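Local coordinates for protein uncharacterized oxidoreductase yvaA (Bacillus subtilis subsp. subtilis, PDB 3GDO) that catalyses the reversible NADPH-dependent reduction of scyllo-inosose to scyllo-inositol and cannot use NADH in place of NADPH, at residues B[99-102]-B[103-106]; B[40-43]-B[44-48]; B[240-244]-B[245-249]. All coordinates share one frame; numbering follows the deposited sequence.

Contact 1 of 3, residues B[99-102]-B[103-106]; sequences TATA and EEGE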
loop_
_atom_site.group_PDB
_atom_site.type_symbol
_atom_site.label_atom_id
_atom_site.label_comp_id
_atom_site.label_asym_id
_atom_site.label_seq_id
_atom_site.Cartn_x
_atom_site.Cartn_y
_atom_site.Cartn_z
ATOM N N THR B 99 26.953 2.767 -1.692
ATOM C CA THR B 99 27.473 3.259 -2.985
ATOM C C THR B 99 26.328 3.260 -4.004
ATOM O O THR B 99 25.247 2.786 -3.691
ATOM C CB THR B 99 28.565 2.324 -3.550
ATOM O OG1 THR B 99 28.101 0.974 -3.481
ATOM C CG2 THR B 99 29.878 2.457 -2.764
ATOM N N ALA B 100 26.569 3.717 -5.233
ATOM C CA ALA B 100 25.560 3.600 -6.282
ATOM C C ALA B 100 25.354 2.161 -6.801
ATOM O O ALA B 100 24.244 1.787 -7.196
ATOM C CB ALA B 100 25.871 4.562 -7.447
ATOM N N THR B 101 26.425 1.355 -6.828
ATOM C CA THR B 101 26.318 -0.004 -7.376
ATOM C C THR B 101 26.809 -1.019 -6.366
ATOM O O THR B 101 27.652 -0.709 -5.498
ATOM C CB THR B 101 27.100 -0.216 -8.736
ATOM O OG1 THR B 101 28.494 -0.009 -8.529
ATOM C CG2 THR B 101 26.619 0.736 -9.857
ATOM N N ALA B 102 26.290 -2.235 -6.491
ATOM C CA ALA B 102 26.682 -3.333 -5.623
ATOM C C ALA B 102 28.173 -3.710 -5.827
ATOM O O ALA B 102 28.867 -4.042 -4.869
ATOM C CB ALA B 102 25.771 -4.536 -5.870
ATOM N N GLU B 103 28.618 -3.645 -7.084
ATOM C CA GLU B 103 30.001 -3.925 -7.537
ATOM C C GLU B 103 31.025 -3.006 -6.860
ATOM O O GLU B 103 32.096 -3.452 -6.420
ATOM C CB GLU B 103 30.069 -3.758 -9.082
ATOM C CG GLU B 103 31.031 -4.692 -9.844
ATOM C CD GLU B 103 30.750 -4.759 -11.391
ATOM O OE1 GLU B 103 31.709 -4.735 -12.211
ATOM O OE2 GLU B 103 29.567 -4.852 -11.795
ATOM N N GLU B 104 30.694 -1.726 -6.740
ATOM C CA GLU B 104 31.536 -0.787 -6.007
ATOM C C GLU B 104 31.605 -1.160 -4.539
ATOM O O GLU B 104 32.678 -1.136 -3.932
ATOM C CB GLU B 104 31.026 0.641 -6.139
ATOM C CG GLU B 104 30.999 1.150 -7.552
ATOM C CD GLU B 104 30.239 2.465 -7.655
ATOM O OE1 GLU B 104 29.000 2.474 -7.512
ATOM O OE2 GLU B 104 30.887 3.493 -7.883
ATOM N N GLY B 105 30.456 -1.492 -3.960
ATOM C CA GLY B 105 30.404 -1.964 -2.589
ATOM C C GLY B 105 31.214 -3.231 -2.310
ATOM O O GLY B 105 31.866 -3.327 -1.248
ATOM N N GLU B 106 31.160 -4.216 -3.224
ATOM C CA GLU B 106 31.924 -5.490 -3.058
ATOM C C GLU B 106 33.432 -5.205 -3.073
ATOM O O GLU B 106 34.182 -5.745 -2.243
ATOM C CB GLU B 106 31.583 -6.549 -4.125
ATOM C CG GLU B 106 30.149 -7.124 -4.074
ATOM C CD GLU B 106 29.939 -8.262 -3.049
ATOM O OE1 GLU B 106 30.837 -8.555 -2.209
ATOM O OE2 GLU B 106 28.836 -8.879 -3.091
#

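Contact 2 of 3, residues B[40-43]-B[44-48]; sequences RTEE and VKRDF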
loop_
_atom_site.group_PDB
_atom_site.type_symbol
_atom_site.label_atom_id
_atom_site.label_comp_id
_atom_site.label_asym_id
_atom_site.label_seq_id
_atom_site.Cartn_x
_atom_site.Cartn_y
_atom_site.Cartn_z
ATOM N N ARG B 40 35.197 24.531 7.640
ATOM C CA ARG B 40 34.432 25.213 8.680
ATOM C C ARG B 40 35.195 25.286 9.988
ATOM O O ARG B 40 34.753 24.742 11.019
ATOM C CB ARG B 40 33.068 24.557 8.890
ATOM C CG ARG B 40 32.166 24.546 7.636
ATOM C CD ARG B 40 31.021 23.543 7.786
ATOM N NE ARG B 40 30.125 23.553 6.628
ATOM C CZ ARG B 40 29.017 24.301 6.523
ATOM N NH1 ARG B 40 28.618 25.087 7.513
ATOM N NH2 ARG B 40 28.287 24.239 5.426
ATOM N N THR B 41 36.326 25.988 9.947
ATOM C CA THR B 41 37.245 26.083 11.095
ATOM C C THR B 41 36.588 26.632 12.363
ATOM O O THR B 41 36.748 26.051 13.445
ATOM C CB THR B 41 38.551 26.853 10.753
ATOM O OG1 THR B 41 39.143 26.293 9.578
ATOM C CG2 THR B 41 39.569 26.737 11.893
ATOM N N GLU B 42 35.849 27.735 12.233
ATOM C CA GLU B 42 35.186 28.350 13.382
ATOM C C GLU B 42 34.103 27.485 13.996
ATOM O O GLU B 42 33.906 27.518 15.223
ATOM C CB GLU B 42 34.546 29.716 13.024
ATOM C CG GLU B 42 35.433 30.911 13.086
ATOM C CD GLU B 42 35.991 31.203 14.475
ATOM O OE1 GLU B 42 35.213 31.383 15.458
ATOM O OE2 GLU B 42 37.230 31.267 14.576
ATOM N N GLU B 43 33.351 26.762 13.159
ATOM C CA GLU B 43 32.247 25.930 13.689
ATOM C C GLU B 43 32.837 24.858 14.579
ATOM O O GLU B 43 32.355 24.641 15.679
ATOM C CB GLU B 43 31.396 25.247 12.611
ATOM C CG GLU B 43 30.622 26.168 11.704
ATOM C CD GLU B 43 29.747 25.402 10.738
ATOM O OE1 GLU B 43 29.564 25.894 9.611
ATOM O OE2 GLU B 43 29.254 24.301 11.092
ATOM N N VAL B 44 33.900 24.220 14.100
ATOM C CA VAL B 44 34.550 23.157 14.862
ATOM C C VAL B 44 35.164 23.682 16.161
ATOM O O VAL B 44 35.110 23.010 17.190
ATOM C CB VAL B 44 35.619 22.422 14.041
ATOM C CG1 VAL B 44 36.370 21.409 14.920
ATOM C CG2 VAL B 44 34.989 21.729 12.811
ATOM N N LYS B 45 35.750 24.875 16.114
ATOM C CA LYS B 45 36.338 25.468 17.318
ATOM C C LYS B 45 35.265 25.666 18.395
ATOM O O LYS B 45 35.515 25.447 19.584
ATOM C CB LYS B 45 37.035 26.788 16.985
ATOM C CG LYS B 45 37.591 27.504 18.204
ATOM C CD LYS B 45 38.299 28.794 17.831
ATOM C CE LYS B 45 38.657 29.583 19.094
ATOM N NZ LYS B 45 39.964 30.265 18.937
ATOM N N ARG B 46 34.071 26.062 17.969
ATOM C CA ARG B 46 32.942 26.256 18.877
ATOM C C ARG B 46 32.259 24.950 19.298
ATOM O O ARG B 46 31.776 24.841 20.420
ATOM C CB ARG B 46 31.914 27.223 18.259
ATOM C CG ARG B 46 32.454 28.659 18.075
ATOM C CD ARG B 46 31.323 29.640 17.813
ATOM N NE ARG B 46 30.583 29.256 16.611
ATOM C CZ ARG B 46 30.892 29.654 15.376
ATOM N NH1 ARG B 46 31.919 30.480 15.189
ATOM N NH2 ARG B 46 30.173 29.238 14.327
ATOM N N ASP B 47 32.214 23.964 18.406
ATOM C CA ASP B 47 31.553 22.681 18.709
ATOM C C ASP B 47 32.482 21.720 19.464
ATOM O O ASP B 47 32.079 21.117 20.460
ATOM C CB ASP B 47 31.067 21.990 17.419
ATOM C CG ASP B 47 29.894 22.714 16.738
ATOM O OD1 ASP B 47 29.233 23.549 17.384
ATOM O OD2 ASP B 47 29.622 22.408 15.548
ATOM N N PHE B 48 33.711 21.570 18.967
ATOM C CA PHE B 48 34.714 20.683 19.565
ATOM C C PHE B 48 36.021 21.447 19.808
ATOM O O PHE B 48 36.947 21.353 18.990
ATOM C CB PHE B 48 34.978 19.487 18.636
ATOM C CG PHE B 48 33.777 18.597 18.444
ATOM C CD1 PHE B 48 33.431 17.646 19.407
ATOM C CD2 PHE B 48 32.975 18.727 17.311
ATOM C CE1 PHE B 48 32.293 16.837 19.245
ATOM C CE2 PHE B 48 31.837 17.920 17.136
ATOM C CZ PHE B 48 31.499 16.972 18.103
#

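Contact 3 of 3, residues B[240-244]-B[245-249]; sequences QIHGK and DSSFI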
loop_
_atom_site.group_PDB
_atom_site.type_symbol
_atom_site.label_atom_id
_atom_site.label_comp_id
_atom_site.label_asym_id
_atom_site.label_seq_id
_atom_site.Cartn_x
_atom_site.Cartn_y
_atom_site.Cartn_z
ATOM N N GLN B 240 2.259 -1.200 8.299
ATOM C CA GLN B 240 1.122 -2.081 8.414
ATOM C C GLN B 240 1.655 -3.483 8.271
ATOM O O GLN B 240 2.135 -3.906 7.170
ATOM C CB GLN B 240 0.069 -1.797 7.314
ATOM C CG GLN B 240 -0.476 -0.363 7.324
ATOM C CD GLN B 240 -1.330 -0.014 6.090
ATOM O OE1 GLN B 240 -2.430 -0.519 5.914
ATOM N NE2 GLN B 240 -0.816 0.886 5.254
ATOM N N ILE B 241 1.554 -4.228 9.369
ATOM C CA ILE B 241 2.124 -5.566 9.408
ATOM C C ILE B 241 1.097 -6.606 9.842
ATOM O O ILE B 241 0.539 -6.482 10.943
ATOM C CB ILE B 241 3.327 -5.628 10.380
ATOM C CG1 ILE B 241 4.321 -4.490 10.130
ATOM C CG2 ILE B 241 4.026 -7.003 10.259
ATOM C CD1 ILE B 241 5.431 -4.390 11.206
ATOM N N HIS B 242 0.888 -7.628 9.017
ATOM C CA HIS B 242 -0.133 -8.656 9.262
ATOM C C HIS B 242 0.490 -10.028 9.390
ATOM O O HIS B 242 1.215 -10.484 8.472
ATOM C CB HIS B 242 -1.191 -8.679 8.143
ATOM C CG HIS B 242 -1.707 -7.319 7.798
ATOM N ND1 HIS B 242 -2.273 -6.490 8.742
ATOM C CD2 HIS B 242 -1.741 -6.639 6.617
ATOM C CE1 HIS B 242 -2.594 -5.336 8.171
ATOM N NE2 HIS B 242 -2.268 -5.394 6.886
ATOM N N GLY B 243 0.209 -10.685 10.514
ATOM C CA GLY B 243 0.643 -12.078 10.762
ATOM C C GLY B 243 -0.523 -13.045 10.964
ATOM O O GLY B 243 -1.687 -12.663 10.771
ATOM N N LYS B 244 -0.251 -14.282 11.390
ATOM C CA LYS B 244 -1.364 -15.266 11.510
ATOM C C LYS B 244 -2.525 -14.842 12.412
ATOM O O LYS B 244 -3.669 -15.154 12.101
ATOM C CB LYS B 244 -0.895 -16.713 11.812
ATOM C CG LYS B 244 -0.213 -16.978 13.160
ATOM C CD LYS B 244 -0.514 -18.425 13.595
ATOM C CE LYS B 244 0.574 -19.088 14.463
ATOM N NZ LYS B 244 1.036 -18.232 15.589
ATOM N N ASP B 245 -2.234 -14.046 13.442
ATOM C CA ASP B 245 -3.117 -13.793 14.600
ATOM C C ASP B 245 -3.284 -12.339 14.936
ATOM O O ASP B 245 -4.156 -11.964 15.731
ATOM C CB ASP B 245 -2.439 -14.377 15.853
ATOM C CG ASP B 245 -2.853 -15.785 16.116
ATOM O OD1 ASP B 245 -2.576 -16.293 17.232
ATOM O OD2 ASP B 245 -3.490 -16.377 15.200
ATOM N N SER B 246 -2.371 -11.527 14.415
ATOM C CA SER B 246 -2.259 -10.141 14.817
ATOM C C SER B 246 -1.788 -9.241 13.674
ATOM O O SER B 246 -1.216 -9.716 12.684
ATOM C CB SER B 246 -1.302 -10.038 16.001
ATOM O OG SER B 246 -0.097 -10.709 15.692
ATOM N N SER B 247 -2.057 -7.951 13.851
ATOM C CA SER B 247 -1.703 -6.859 12.947
ATOM C C SER B 247 -1.142 -5.732 13.797
ATOM O O SER B 247 -1.677 -5.440 14.909
ATOM C CB SER B 247 -2.951 -6.301 12.272
ATOM O OG SER B 247 -3.428 -7.120 11.235
ATOM N N PHE B 248 -0.090 -5.093 13.293
ATOM C CA PHE B 248 0.470 -3.893 13.929
ATOM C C PHE B 248 0.371 -2.759 12.939
ATOM O O PHE B 248 0.866 -2.878 11.804
ATOM C CB PHE B 248 1.927 -4.128 14.354
ATOM C CG PHE B 248 2.499 -3.040 15.244
ATOM C CD1 PHE B 248 1.928 -2.766 16.491
ATOM C CD2 PHE B 248 3.621 -2.305 14.835
ATOM C CE1 PHE B 248 2.443 -1.769 17.317
ATOM C CE2 PHE B 248 4.157 -1.303 15.641
ATOM C CZ PHE B 248 3.569 -1.026 16.902
ATOM N N ILE B 249 -0.312 -1.678 13.317
ATOM C CA ILE B 249 -0.485 -0.523 12.404
ATOM C C ILE B 249 0.001 0.694 13.125
ATOM O O ILE B 249 -0.444 0.956 14.249
ATOM C CB ILE B 249 -1.934 -0.228 12.011
ATOM C CG1 ILE B 249 -2.690 -1.471 11.476
ATOM C CG2 ILE B 249 -1.988 0.996 11.051
ATOM C CD1 ILE B 249 -2.132 -2.064 10.281
#

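Contact 1 of 3, residues B[99-102]-B[103-106]
Glu104 folds back over Thr101, and the two make a capping box at the start of helix 102-115. Glu104 is the chain to follow. Its CB packs on Thr99, 3.9 Å from Thr99 CB, and also borders Thr101 OG1. CG leaves beside the backbone N (chi1 -61°), which sends the chain back toward the N-terminal end of the helix. CG passes beside Thr101 OG1, and the chain crosses the threonine side chain at about a right angle. At the tip, OE1 does the work. Thr101 OG1 donates to Glu104 OE1 over 2.7 Å, reaching it on the anti side and 31° out of the carboxylate plane. Thr101 N gives OE1 a second, weak bond of 2.9 Å. The methyl of Ala100 lies beside the same oxygen. In the reverse direction, Glu104 N reaches Thr101 OG1 at 3.3 Å, a long and weak capping bond.

Behind the box, Thr101 O takes two donors from opposite faces of its carbonyl plane. Thr99 OG1 is at 2.7 Å from it and Gly105 N at 3.3 Å. Next along the helix, Glu106 N binds Ala102 O at 2.8 Å, in the carbonyl plane. The carboxylate of Glu106 goes to helix 323-342, in a salt bridge with Arg331. From that helix Glu334 also accepts from Ala102 N.

The chemistry is that of a helix N-terminus. Glu104 N, with no preceding helical turn to bond, turns weakly to Thr101 OG1. The negative carboxylate of Glu104 sits where the helix dipole would probably favour it.

Contact 2 of 3, residues B[40-43]-B[44-48]
Glu42 and Arg46 lie one turn apart on helix 41-47 and form a salt bridge on its outer surface. Glu42 OE1 is 3.4 Å from Arg46 NH1, a long pairing, and the carboxylate and guanidinium planes are 40° apart. Both chains bend to meet. Glu42 turns at chi2 (-62°), and Arg46 folds at chi3 (-59°). The fold lays the guanidinium back along the helix, with Glu42 O and Glu43 CA over one face near its rim. Arg46 CG also rests 3.4 Å from Glu42 O. Glu42 CB packs against Arg46 NH1 as well.

Glu43 is extended beyond CG. Its CG stays near Arg46 NH2, while its carboxylate goes to Arg40 at the N-cap position. There it meets the edge of the Arg40 guanidinium in plane, as a salt bridge whose modelled length is doubtfully short. Lys45 runs outward; its CB lies 3.6 Å from Thr41 O, and its CD passes near the Glu42 carboxylate.

Backbone bonds follow the usual helical pattern. Val44 N binds Arg40 O at 3.2 Å, and Asp47 N binds Glu43 O at 2.8 Å.

Asp47 OD2 bonds Tyr13 OH beside the helix. Helix 41-47 joins strands 31-37 and 52-54 in a beta-alpha-beta unit of the Rossmann domain. Val44 turns inward onto Ile36 and Val53, and Phe48 packs on Ile33 and Ile36, while the Glu42-Arg46 pair lies on the exposed side.

Contact 3 of 3, residues B[240-244]-B[245-249]
His242 and Ser247 face each other across a tight antiparallel hairpin. His242 ND1 and Ser247 OG are 2.8 Å apart and hydrogen-bonded, and either may be the donor. The hydroxyl comes in at the edge of the ring, near its plane, and Ser247 CB also lies in the plane. The serine hydroxyl sits beside its backbone N (chi1 -77°), which aims it at the ring. On the same face of the sheet, Ile249 CD1 reaches over to strand 240-243. It is 3.7 Å from Gln240 CB and 3.9 Å from His242 CE1, oblique to the ring. Ile249 CG1 lies beside the backbone N (chi1 -51°) and the chain turns again at chi2 (-61°), bringing CD1 toward Gln240 and His242.

The backbone sets this spacing. Ile241 and Phe248 are a hydrogen-bonded pair, with Ile241 N to Phe248 O at 2.9 Å and Phe248 N to Ile241 O at 2.8 Å. Their side chains go to the other face. Ser247 CA also contacts Ile241 O at 3.0 Å. His242-Ser247 and Gln240-Ile249 are the non-hydrogen-bonded pairs that flank the Ile241-Phe248 pair. Gly243 N to Ser246 O, at 2.8 Å and almost straight, completes the end next to the turn at Lys244 and Asp245. Those two side chains lie side by side and point the same way.

Further out, the second subunit covers the His242 face, its Ala234 N donating to Ser247 OG, and its Tyr156 OH bonds Lys244 O. On the opposite face, Ile241 and Phe248 pack on Ile134 of helix 129-139. Within the mixed sheet of the C-terminal domain, strand 239-243 borders strand 146-152, and strand 246-250 borders strand 280-286.

Overall arrangement
From the N terminus, contact 2 comes first, on helix 41-47 between strands 31-37 and 52-54 of the Rossmann sheet. Contact 1 follows, where the loop after strand 91-95 enters helix 102-115 and meets helix 323-342 near the C terminus. Contact 3 is last, in the C-terminal domain, where a hairpin turn joins two sheet strands at the subunit interface. The three are strictly in series. Each closes only a local turn, and none nests or crosses. Contacts 1 and 2 share the Rossmann domain but their centres are about 33 Å apart. Contacts 2 and 3 lie on opposite sides of the chain's centre, with centres about 48 Å apart.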